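Local coordinates for protein Rv1364c/MT1410 (Mycobacterium tuberculosis, PDB 3KE6) that probably regulates sigma-factor activity, combining an RsbU-like PP2C-type phosphatase domain that holds manganese ions with an RsbW-like anti-sigma serine kinase domain in one chain, at residues 143-148 against 203-208; 152-157 against 173-178; 191-196 against 237-242. All coordinates share one frame; numbering follows the deposited sequence.

Contact 1: residues 143-148 against 203-208; sequences PPLLVT and AEFADL
Leu145 of strand 145-147 drives its CD1 methyl down onto the ring of Phe205 and against Ala206 beside it, where helix 198-212 packs on a beta-sheet of the alpha/beta, PP2C-like phosphatase domain. The tight part of the contact is this one methyl. It sits over the centre of the Phe205 ring, 3.7 Å from the centroid and only 10° off the ring normal, a clear CH-pi contact made through the face. The two side chains come from opposite directions, the leucine from the sheet and the phenylalanine from the helix. Leu145 reaches that far because its chain is fully extended: CG lies opposite the backbone N (chi1 -160°) and CD1 continues the zigzag at chi2. The same methyl also rests on the helix backbone, with CD1 3.6 Å from the CA of Ala206, whereas the Ala206 CB is a little farther from it, at 4.3 Å.

Around this spot the ring is well enclosed. Tyr186 meets it edge-to-face, and Thr235 and Leu239 of helix 227-241 bring in a second helix.

The other side of helix 198-212 is much looser. Ala203 and Asp207 are exposed to solvent, and the Asp207 side chain sets off away from the strand. On the strand, Val147 faces the helix, but its CG2 stops 5.8 Å from the carbonyl O of Ala206, and the side chain packs on Ala213 instead. The interface is small and apolar, and it rests on Leu145 CD1, for which the closest atom of the Phe205 ring is CE1, at 3.7 Å.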
# COMPACT_ATOMS: atom_id res chain seq x y z
N PRO A 143 -5.00 19.32 4.59
CA PRO A 143 -3.64 18.91 4.26
C PRO A 143 -3.16 17.76 5.14
O PRO A 143 -3.61 17.66 6.27
CB PRO A 143 -2.82 20.18 4.55
CG PRO A 143 -3.57 20.83 5.65
CD PRO A 143 -5.03 20.57 5.37
N PRO A 144 -2.27 16.91 4.61
CA PRO A 144 -1.63 15.81 5.33
C PRO A 144 -0.92 16.18 6.61
O PRO A 144 -0.37 17.27 6.72
CB PRO A 144 -0.59 15.32 4.33
CG PRO A 144 -1.18 15.63 3.01
CD PRO A 144 -1.86 16.93 3.19
N LEU A 145 -0.95 15.27 7.58
CA LEU A 145 -0.14 15.37 8.79
C LEU A 145 1.18 14.70 8.48
O LEU A 145 1.19 13.66 7.83
CB LEU A 145 -0.83 14.64 9.96
CG LEU A 145 -0.41 15.01 11.40
CD1 LEU A 145 -1.26 14.26 12.45
CD2 LEU A 145 1.07 14.74 11.63
N LEU A 146 2.28 15.30 8.92
CA LEU A 146 3.59 14.65 8.85
C LEU A 146 4.05 14.34 10.27
O LEU A 146 4.15 15.22 11.09
CB LEU A 146 4.62 15.57 8.16
CG LEU A 146 6.12 15.26 8.30
CD1 LEU A 146 6.60 14.37 7.19
CD2 LEU A 146 6.93 16.53 8.29
N VAL A 147 4.28 13.07 10.55
CA VAL A 147 4.90 12.64 11.80
C VAL A 147 6.32 12.25 11.47
O VAL A 147 6.55 11.30 10.67
CB VAL A 147 4.17 11.44 12.41
CG1 VAL A 147 4.83 11.05 13.72
CG2 VAL A 147 2.69 11.75 12.60
N THR A 148 7.28 12.96 12.04
CA THR A 148 8.68 12.70 11.73
C THR A 148 9.20 11.55 12.57
O THR A 148 8.50 11.05 13.47
CB THR A 148 9.57 13.90 12.00
OG1 THR A 148 9.55 14.19 13.41
CG2 THR A 148 9.13 15.11 11.18
N ALA A 203 -5.78 20.05 16.15
CA ALA A 203 -4.62 20.00 17.06
C ALA A 203 -4.56 18.72 17.91
O ALA A 203 -3.49 18.39 18.44
CB ALA A 203 -4.61 21.23 17.96
N GLU A 204 -5.67 18.00 18.04
CA GLU A 204 -5.72 16.79 18.85
C GLU A 204 -5.19 15.61 18.04
O GLU A 204 -4.47 14.75 18.56
CB GLU A 204 -7.15 16.50 19.32
CG GLU A 204 -7.22 15.45 20.42
CD GLU A 204 -8.64 15.07 20.80
OE1 GLU A 204 -9.53 15.96 20.79
OE2 GLU A 204 -8.85 13.86 21.12
N PHE A 205 -5.59 15.56 16.78
CA PHE A 205 -5.09 14.59 15.83
C PHE A 205 -3.56 14.69 15.77
O PHE A 205 -2.87 13.69 15.96
CB PHE A 205 -5.77 14.84 14.47
CG PHE A 205 -5.26 14.00 13.33
CD1 PHE A 205 -4.70 12.75 13.53
CD2 PHE A 205 -5.39 14.47 12.03
CE1 PHE A 205 -4.23 11.99 12.45
CE2 PHE A 205 -4.94 13.73 10.94
CZ PHE A 205 -4.36 12.49 11.15
N ALA A 206 -3.03 15.89 15.56
CA ALA A 206 -1.57 16.10 15.52
C ALA A 206 -0.86 15.62 16.79
O ALA A 206 0.08 14.84 16.71
CB ALA A 206 -1.24 17.57 15.26
N ASP A 207 -1.31 16.10 17.95
CA ASP A 207 -0.67 15.75 19.24
C ASP A 207 -0.69 14.26 19.52
O ASP A 207 0.26 13.72 20.06
CB ASP A 207 -1.36 16.49 20.42
CG ASP A 207 -1.13 17.99 20.40
OD1 ASP A 207 -0.76 18.53 19.34
OD2 ASP A 207 -1.34 18.65 21.46
N LEU A 208 -1.80 13.61 19.18
CA LEU A 208 -1.99 12.19 19.43
C LEU A 208 -1.08 11.35 18.54
O LEU A 208 -0.45 10.41 18.99
CB LEU A 208 -3.46 11.81 19.19
CG LEU A 208 -3.98 10.44 19.64
CD1 LEU A 208 -3.54 10.09 21.06
CD2 LEU A 208 -5.51 10.44 19.52

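Contact 2: residues 152-157 against 173-178; sequences SARYVE and RSEVLN
Arg154 and Glu175 form a salt bridge, their side chains coming from opposite directions. NH2 of Arg154 donates to OE2 of Glu175 at 3.1 Å, with a bent N-H...O angle of 143°. The planes of the two flat groups are 64° apart, and NH2 meets OE2 from above the carboxylate plane; OE1 of Glu175 is also just 3.2 Å from NH2 of Arg154. It is a one-nitrogen grip, without the side-by-side pairing of a two-pronged bridge.

Behind the charges comes hydrocarbon. Glu175 folds at chi2 (-80°), and its CG lies 4.0 Å from CG1 of Val156, the two side chains running alongside in opposite directions. Farther along, CB of Glu157 lies over one face of the Arg173 guanidinium, toward its rim, 4.1 Å from NE of Arg173. The carboxylate of Glu157 turns away, and on the glutamate side it is CB that meets the guanidinium.

Tyr136 positions this end: its OH bonds to the carbonyl O of Glu157 and weakly to NH1 of Arg173, while Val156 leans on its side chain. Tyr136 belongs to strand 133-139, the partner of strand 173-176, an edge strand of the five-stranded antiparallel sheet. Strand 153-155 pairs with strand 145-147 in the other sheet, so the contact spans two sheets at the surface, while Tyr155 packs on helix 198-212.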
# COMPACT_ATOMS: atom_id res chain seq x y z
N SER A 152 7.67 14.26 15.95
CA SER A 152 7.09 15.58 15.83
C SER A 152 6.03 15.47 14.76
O SER A 152 6.31 15.02 13.65
CB SER A 152 8.14 16.61 15.43
OG SER A 152 7.50 17.76 14.90
N ALA A 153 4.81 15.86 15.10
CA ALA A 153 3.75 15.97 14.11
C ALA A 153 3.69 17.42 13.70
O ALA A 153 4.16 18.28 14.42
CB ALA A 153 2.43 15.51 14.69
N ARG A 154 3.16 17.68 12.52
CA ARG A 154 2.85 19.02 12.06
C ARG A 154 2.19 18.84 10.72
O ARG A 154 2.52 17.91 9.99
CB ARG A 154 4.09 19.91 11.89
CG ARG A 154 4.93 19.61 10.68
CD ARG A 154 6.31 20.26 10.76
NE ARG A 154 7.08 19.96 9.54
CZ ARG A 154 6.97 20.63 8.39
NH1 ARG A 154 6.14 21.67 8.27
NH2 ARG A 154 7.71 20.26 7.35
N TYR A 155 1.25 19.71 10.40
CA TYR A 155 0.59 19.65 9.13
C TYR A 155 1.50 20.22 8.07
O TYR A 155 2.20 21.20 8.30
CB TYR A 155 -0.74 20.42 9.19
CG TYR A 155 -1.74 19.70 10.05
CD1 TYR A 155 -1.98 20.08 11.37
CD2 TYR A 155 -2.41 18.57 9.55
CE1 TYR A 155 -2.88 19.38 12.16
CE2 TYR A 155 -3.30 17.87 10.33
CZ TYR A 155 -3.54 18.27 11.62
OH TYR A 155 -4.44 17.55 12.38
N VAL A 156 1.52 19.57 6.91
CA VAL A 156 2.17 20.13 5.73
C VAL A 156 1.30 21.28 5.27
O VAL A 156 0.12 21.34 5.61
CB VAL A 156 2.32 19.09 4.60
CG1 VAL A 156 3.29 17.99 5.00
CG2 VAL A 156 0.99 18.51 4.22
N GLU A 157 1.88 22.20 4.50
CA GLU A 157 1.15 23.39 4.02
C GLU A 157 0.18 23.03 2.89
O GLU A 157 0.51 22.23 2.02
CB GLU A 157 2.14 24.44 3.50
CG GLU A 157 3.21 24.89 4.51
CD GLU A 157 2.73 25.98 5.45
OE1 GLU A 157 1.67 25.80 6.09
OE2 GLU A 157 3.42 27.02 5.55
N ARG A 173 3.33 21.00 -4.18
CA ARG A 173 4.48 21.33 -3.33
C ARG A 173 5.25 20.06 -3.03
O ARG A 173 4.80 18.97 -3.37
CB ARG A 173 4.02 21.93 -2.00
CG ARG A 173 3.45 23.31 -2.07
CD ARG A 173 3.11 23.82 -0.66
NE ARG A 173 4.21 24.57 -0.05
CZ ARG A 173 5.21 24.04 0.67
NH1 ARG A 173 5.29 22.74 0.92
NH2 ARG A 173 6.14 24.85 1.16
N SER A 174 6.40 20.21 -2.38
CA SER A 174 7.22 19.06 -2.01
C SER A 174 7.70 19.12 -0.56
O SER A 174 7.93 20.18 -0.02
CB SER A 174 8.42 18.96 -2.95
OG SER A 174 8.04 18.29 -4.14
N GLU A 175 7.84 17.94 0.04
CA GLU A 175 8.48 17.79 1.35
C GLU A 175 9.43 16.64 1.20
O GLU A 175 9.12 15.68 0.51
CB GLU A 175 7.44 17.47 2.43
CG GLU A 175 6.67 18.67 2.97
CD GLU A 175 7.43 19.50 4.01
OE1 GLU A 175 8.53 19.09 4.46
OE2 GLU A 175 6.92 20.57 4.38
N VAL A 176 10.59 16.72 1.84
CA VAL A 176 11.52 15.59 1.88
C VAL A 176 11.25 14.77 3.13
O VAL A 176 11.36 15.29 4.24
CB VAL A 176 13.01 16.04 1.85
CG1 VAL A 176 13.36 16.91 3.07
CG2 VAL A 176 13.91 14.83 1.80
N LEU A 177 10.88 13.51 2.95
CA LEU A 177 10.69 12.58 4.06
C LEU A 177 11.95 11.74 4.24
O LEU A 177 12.39 11.08 3.31
CB LEU A 177 9.54 11.63 3.76
CG LEU A 177 8.19 12.16 3.32
CD1 LEU A 177 7.27 10.98 3.04
CD2 LEU A 177 7.60 13.05 4.36
N ASN A 178 12.51 11.74 5.45
CA ASN A 178 13.69 10.92 5.74
C ASN A 178 13.30 9.49 6.08
O ASN A 178 12.12 9.15 6.04
CB ASN A 178 14.50 11.55 6.85
CG ASN A 178 15.13 12.85 6.42
OD1 ASN A 178 15.98 12.85 5.52
ND2 ASN A 178 14.71 13.95 7.02

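Contact 3: residues 191-196 against 237-242; sequences IERPGR and ELLLRS
Arg193 lies against helix 227-241 along its aliphatic chain as well as its guanidinium. Its CD sits 3.8 Å from CD2 of Leu240, the two side chains passing at a slant, and CD2 of Leu240 also brushes CG of Arg193 at 4.1 Å. Beyond CD the chain turns sharply (chi3 -82°), swinging the guanidinium alongside the helix backbone. One face of that group has CD2 of Leu239 over it, and NH1 of Arg193 comes within 3.1 Å of the carbonyl O of Leu239.

The arginine thus combines apolar contact along its methylenes with a charged end held by helix 198-212: NH2 forms a salt bridge with OE1 of Glu204, which also receives Arg196, and Ser201 OG adds a weak hydrogen bond. Two arginines on one carboxylate oxygen tie the loop to that helix.

Arg193 and Arg196 are the first and last residues of a type II beta turn, with Gly195 at positive phi (58°) in its third position. The Arg193 side chain lies about 11 Å from a bound manganese ion, consistent with a place at the periphery of the metal site of a PP2C-type phosphatase.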
# COMPACT_ATOMS: atom_id res chain seq x y z
N ILE A 191 -11.48 14.81 11.44
CA ILE A 191 -11.31 15.99 12.28
C ILE A 191 -12.60 16.78 12.55
O ILE A 191 -12.60 17.60 13.45
CB ILE A 191 -10.19 16.92 11.76
CG1 ILE A 191 -10.43 17.32 10.29
CG2 ILE A 191 -8.83 16.22 11.91
CD1 ILE A 191 -9.44 18.36 9.79
N GLU A 192 -13.67 16.51 11.81
CA GLU A 192 -14.98 17.14 12.07
C GLU A 192 -15.88 16.18 12.83
O GLU A 192 -16.94 15.78 12.34
CB GLU A 192 -15.65 17.58 10.77
CG GLU A 192 -14.78 18.46 9.90
CD GLU A 192 -15.56 19.56 9.20
OE1 GLU A 192 -15.83 19.41 7.98
OE2 GLU A 192 -15.91 20.56 9.88
N ARG A 193 -15.45 15.82 14.03
CA ARG A 193 -16.16 14.87 14.90
C ARG A 193 -17.22 15.62 15.72
O ARG A 193 -17.04 16.80 16.03
CB ARG A 193 -15.15 14.16 15.83
CG ARG A 193 -13.97 13.52 15.07
CD ARG A 193 -12.87 12.99 15.98
NE ARG A 193 -11.93 14.03 16.44
CZ ARG A 193 -11.72 14.38 17.71
NH1 ARG A 193 -12.38 13.79 18.71
NH2 ARG A 193 -10.85 15.34 17.99
N PRO A 194 -18.35 14.94 16.05
CA PRO A 194 -19.39 15.53 16.88
C PRO A 194 -18.86 16.22 18.15
O PRO A 194 -17.94 15.70 18.80
CB PRO A 194 -20.28 14.33 17.27
CG PRO A 194 -19.97 13.26 16.32
CD PRO A 194 -18.69 13.58 15.60
N GLY A 195 -19.43 17.39 18.46
CA GLY A 195 -19.09 18.14 19.66
C GLY A 195 -17.63 18.52 19.79
O GLY A 195 -17.09 18.56 20.89
N ARG A 196 -16.98 18.79 18.66
CA ARG A 196 -15.56 19.17 18.65
C ARG A 196 -15.30 20.26 17.59
O ARG A 196 -15.57 20.05 16.40
CB ARG A 196 -14.67 17.95 18.36
CG ARG A 196 -14.77 16.79 19.38
CD ARG A 196 -13.65 16.81 20.38
NE ARG A 196 -13.57 18.09 21.06
CZ ARG A 196 -12.57 18.47 21.85
NH1 ARG A 196 -11.54 17.67 22.10
NH2 ARG A 196 -12.62 19.68 22.40
N GLU A 237 -8.68 5.19 16.52
CA GLU A 237 -9.56 4.59 17.53
C GLU A 237 -9.62 5.37 18.85
O GLU A 237 -10.63 5.32 19.55
CB GLU A 237 -9.17 3.12 17.76
CG GLU A 237 -9.42 2.25 16.50
CD GLU A 237 -8.59 0.96 16.47
OE1 GLU A 237 -8.67 0.18 17.46
OE2 GLU A 237 -7.88 0.74 15.46
N LEU A 238 -8.56 6.10 19.19
CA LEU A 238 -8.61 7.04 20.30
C LEU A 238 -9.38 8.31 19.89
O LEU A 238 -10.21 8.81 20.64
CB LEU A 238 -7.22 7.39 20.82
CG LEU A 238 -6.55 6.28 21.62
CD1 LEU A 238 -5.05 6.50 21.77
CD2 LEU A 238 -7.20 6.15 22.98
N LEU A 239 -9.11 8.83 18.69
CA LEU A 239 -9.85 10.00 18.20
C LEU A 239 -11.36 9.79 18.20
O LEU A 239 -12.12 10.72 18.45
CB LEU A 239 -9.41 10.42 16.79
CG LEU A 239 -8.13 11.23 16.56
CD1 LEU A 239 -8.28 12.00 15.25
CD2 LEU A 239 -7.81 12.19 17.69
N LEU A 240 -11.80 8.56 17.93
CA LEU A 240 -13.23 8.25 17.84
C LEU A 240 -13.77 7.46 19.03
O LEU A 240 -14.98 7.24 19.12
CB LEU A 240 -13.51 7.48 16.55
CG LEU A 240 -13.01 8.15 15.26
CD1 LEU A 240 -13.15 7.19 14.09
CD2 LEU A 240 -13.76 9.45 15.00
N ARG A 241 -12.88 7.02 19.92
CA ARG A 241 -13.23 6.20 21.09
C ARG A 241 -14.53 6.63 21.75
O ARG A 241 -15.47 5.84 21.83
CB ARG A 241 -12.09 6.24 22.13
CG ARG A 241 -12.44 5.68 23.51
CD ARG A 241 -11.42 6.10 24.58
NE ARG A 241 -10.23 5.25 24.61
CZ ARG A 241 -9.28 5.28 25.55
NH1 ARG A 241 -9.36 6.13 26.57
NH2 ARG A 241 -8.25 4.45 25.48
N SER A 242 -14.55 7.87 22.22
CA SER A 242 -15.69 8.41 22.95
C SER A 242 -16.57 9.28 22.05
O SER A 242 -17.80 9.27 22.17
CB SER A 242 -15.20 9.25 24.14
OG SER A 242 -14.47 10.39 23.71

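Overall arrangement
All three contacts fall within the SpoIIE-type phosphatase domain. Contact 2 closes within the span of chain bracketed by contact 1, whereas the segments of contacts 1 and 3 alternate. Contacts 1 and 2 have their centres about 10 Å apart and share a sheet, strands 145-147 and 153-155 being antiparallel neighbours. The centres of contacts 1 and 3 are about 14 Å apart; helices 198-212 and 227-241, which follow each other in the chain, join them through Leu208 against Leu238 and Leu239. Contacts 2 and 3, with centres about 24 Å apart, do not touch. Together they run from one sheet across the other to its helices, reaching the loop that follows the manganese ligand Asp188 and leads into helix 198-212.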